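PDB 2D68: centrosomal protein 43 from Homo sapiens, which is required for anchoring microtubules to centrosomes and for ciliation, and forms a homodimer through its N-terminal LisH-containing domain. Local coordinates for residues E52-L57 and I63-G68. Numbering follows the deposited sequence.
Sequences EGRENL and IIEAEG
Two acidic side chains meet beside one arginine: OE1 of E55 lies 2.5 Å from OE2 of E65, a separation consistent with one of the acids being protonated. Their planes are turned 62° apart, and the bend in each side chain at chi2 brings the two ends together. R54 grips E65 side-on. Its NE donates to OE2 of E65 at 2.8 Å, on the syn side but somewhat out of the carboxylate plane. Its NH2 meets the syn lone pair of OE1 of E65 at 3.1 Å. Both bonds are nearly straight, with guanidinium and carboxylate 17° from coplanar. The arginine reaches this far because CG stands anti to the backbone N (chi1 -180°) and the chain runs extended to NE. A long salt bridge of 3.7 Å from NE of R54 to OE2 of E55 completes the network, and the arginine charge probably offsets the repulsion between the two acids. A methionine in place of R54 would probably leave E65 without its paired donors and the closely spaced acid pair without the neighbouring positive charge. T69 extends the network, its OG1 bonding OE1 of E65 and its carbonyl receiving NH2 of R54. This surface contact in the FOP dimerisation domain ties the first turn of helix 54-61, after N-cap G53, to the loop entering helix 67-70, while NH1 of R54 reaches E27 on helix 16-31 and the carbonyl of G72 just before helix 74-80.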
# COMPACT_ATOMS: atom_id res chain seq x y z
N GLU B 52 -3.95 -11.74 -2.68
CA GLU B 52 -5.00 -11.71 -3.71
C GLU B 52 -4.67 -10.80 -4.88
O GLU B 52 -4.04 -9.76 -4.71
CB GLU B 52 -6.36 -11.35 -3.11
CG GLU B 52 -7.04 -12.53 -2.40
CD GLU B 52 -6.27 -13.00 -1.19
OE1 GLU B 52 -6.08 -12.18 -0.27
OE2 GLU B 52 -5.83 -14.17 -1.17
N GLY B 53 -5.08 -11.20 -6.08
CA GLY B 53 -4.75 -10.44 -7.29
C GLY B 53 -5.53 -9.15 -7.45
O GLY B 53 -6.61 -8.98 -6.87
N ARG B 54 -5.01 -8.27 -8.29
CA ARG B 54 -5.66 -7.00 -8.59
C ARG B 54 -7.17 -7.08 -8.85
O ARG B 54 -7.93 -6.30 -8.26
CB ARG B 54 -4.99 -6.35 -9.80
CG ARG B 54 -5.61 -5.01 -10.18
CD ARG B 54 -4.96 -4.44 -11.40
NE ARG B 54 -5.69 -3.25 -11.82
CZ ARG B 54 -5.20 -2.01 -11.80
NH1 ARG B 54 -3.96 -1.78 -11.37
NH2 ARG B 54 -5.97 -1.01 -12.22
N GLU B 55 -7.61 -7.98 -9.72
CA GLU B 55 -9.04 -7.98 -10.09
C GLU B 55 -9.94 -8.56 -8.99
O GLU B 55 -11.09 -8.14 -8.82
CB GLU B 55 -9.28 -8.68 -11.43
CG GLU B 55 -8.31 -8.24 -12.56
CD GLU B 55 -8.19 -6.72 -12.71
OE1 GLU B 55 -9.12 -5.98 -12.30
OE2 GLU B 55 -7.16 -6.28 -13.28
N ASN B 56 -9.38 -9.47 -8.20
CA ASN B 56 -10.01 -9.96 -6.97
C ASN B 56 -10.23 -8.77 -6.03
O ASN B 56 -11.32 -8.55 -5.49
CB ASN B 56 -9.10 -11.03 -6.36
CG ASN B 56 -9.59 -11.56 -5.03
OD1 ASN B 56 -9.99 -10.82 -4.14
ND2 ASN B 56 -9.49 -12.87 -4.87
N LEU B 57 -9.17 -7.98 -5.83
CA LEU B 57 -9.28 -6.82 -4.95
C LEU B 57 -10.29 -5.80 -5.47
O LEU B 57 -11.08 -5.28 -4.69
CB LEU B 57 -7.91 -6.15 -4.82
CG LEU B 57 -6.80 -7.05 -4.32
CD1 LEU B 57 -5.52 -6.26 -4.27
CD2 LEU B 57 -7.08 -7.63 -2.96
N ILE B 63 -14.77 -1.70 -7.30
CA ILE B 63 -14.18 -0.93 -8.40
C ILE B 63 -14.36 -1.66 -9.73
O ILE B 63 -14.08 -2.85 -9.85
CB ILE B 63 -12.69 -0.63 -8.11
CG1 ILE B 63 -12.61 0.31 -6.89
CG2 ILE B 63 -11.97 -0.05 -9.32
CD1 ILE B 63 -11.23 0.41 -6.25
N ILE B 64 -14.85 -0.93 -10.74
CA ILE B 64 -15.03 -1.50 -12.08
C ILE B 64 -13.84 -1.08 -12.95
O ILE B 64 -13.61 0.11 -13.16
CB ILE B 64 -16.36 -1.00 -12.74
CG1 ILE B 64 -17.57 -1.26 -11.83
CG2 ILE B 64 -16.55 -1.62 -14.12
CD1 ILE B 64 -18.76 -0.34 -12.11
N GLU B 65 -13.05 -2.04 -13.45
CA GLU B 65 -11.95 -1.65 -14.36
C GLU B 65 -12.46 -0.89 -15.57
O GLU B 65 -13.45 -1.28 -16.22
CB GLU B 65 -11.10 -2.83 -14.85
CG GLU B 65 -10.36 -3.57 -13.77
CD GLU B 65 -9.11 -2.87 -13.19
OE1 GLU B 65 -8.80 -1.67 -13.42
OE2 GLU B 65 -8.43 -3.57 -12.44
N ALA B 66 -11.77 0.20 -15.87
CA ALA B 66 -12.12 1.05 -17.01
C ALA B 66 -10.86 1.76 -17.48
O ALA B 66 -9.78 1.60 -16.87
CB ALA B 66 -13.20 2.04 -16.60
N GLU B 67 -10.95 2.52 -18.57
CA GLU B 67 -9.75 3.17 -19.08
C GLU B 67 -9.14 4.06 -17.98
O GLU B 67 -7.92 4.20 -17.90
CB GLU B 67 -10.05 3.92 -20.39
CG GLU B 67 -10.40 5.39 -20.28
CD GLU B 67 -10.47 6.07 -21.64
OE1 GLU B 67 -10.34 7.31 -21.70
OE2 GLU B 67 -10.64 5.35 -22.65
N GLY B 68 -10.00 4.60 -17.11
CA GLY B 68 -9.58 5.48 -16.02
C GLY B 68 -8.99 4.84 -14.77
O GLY B 68 -8.52 5.56 -13.88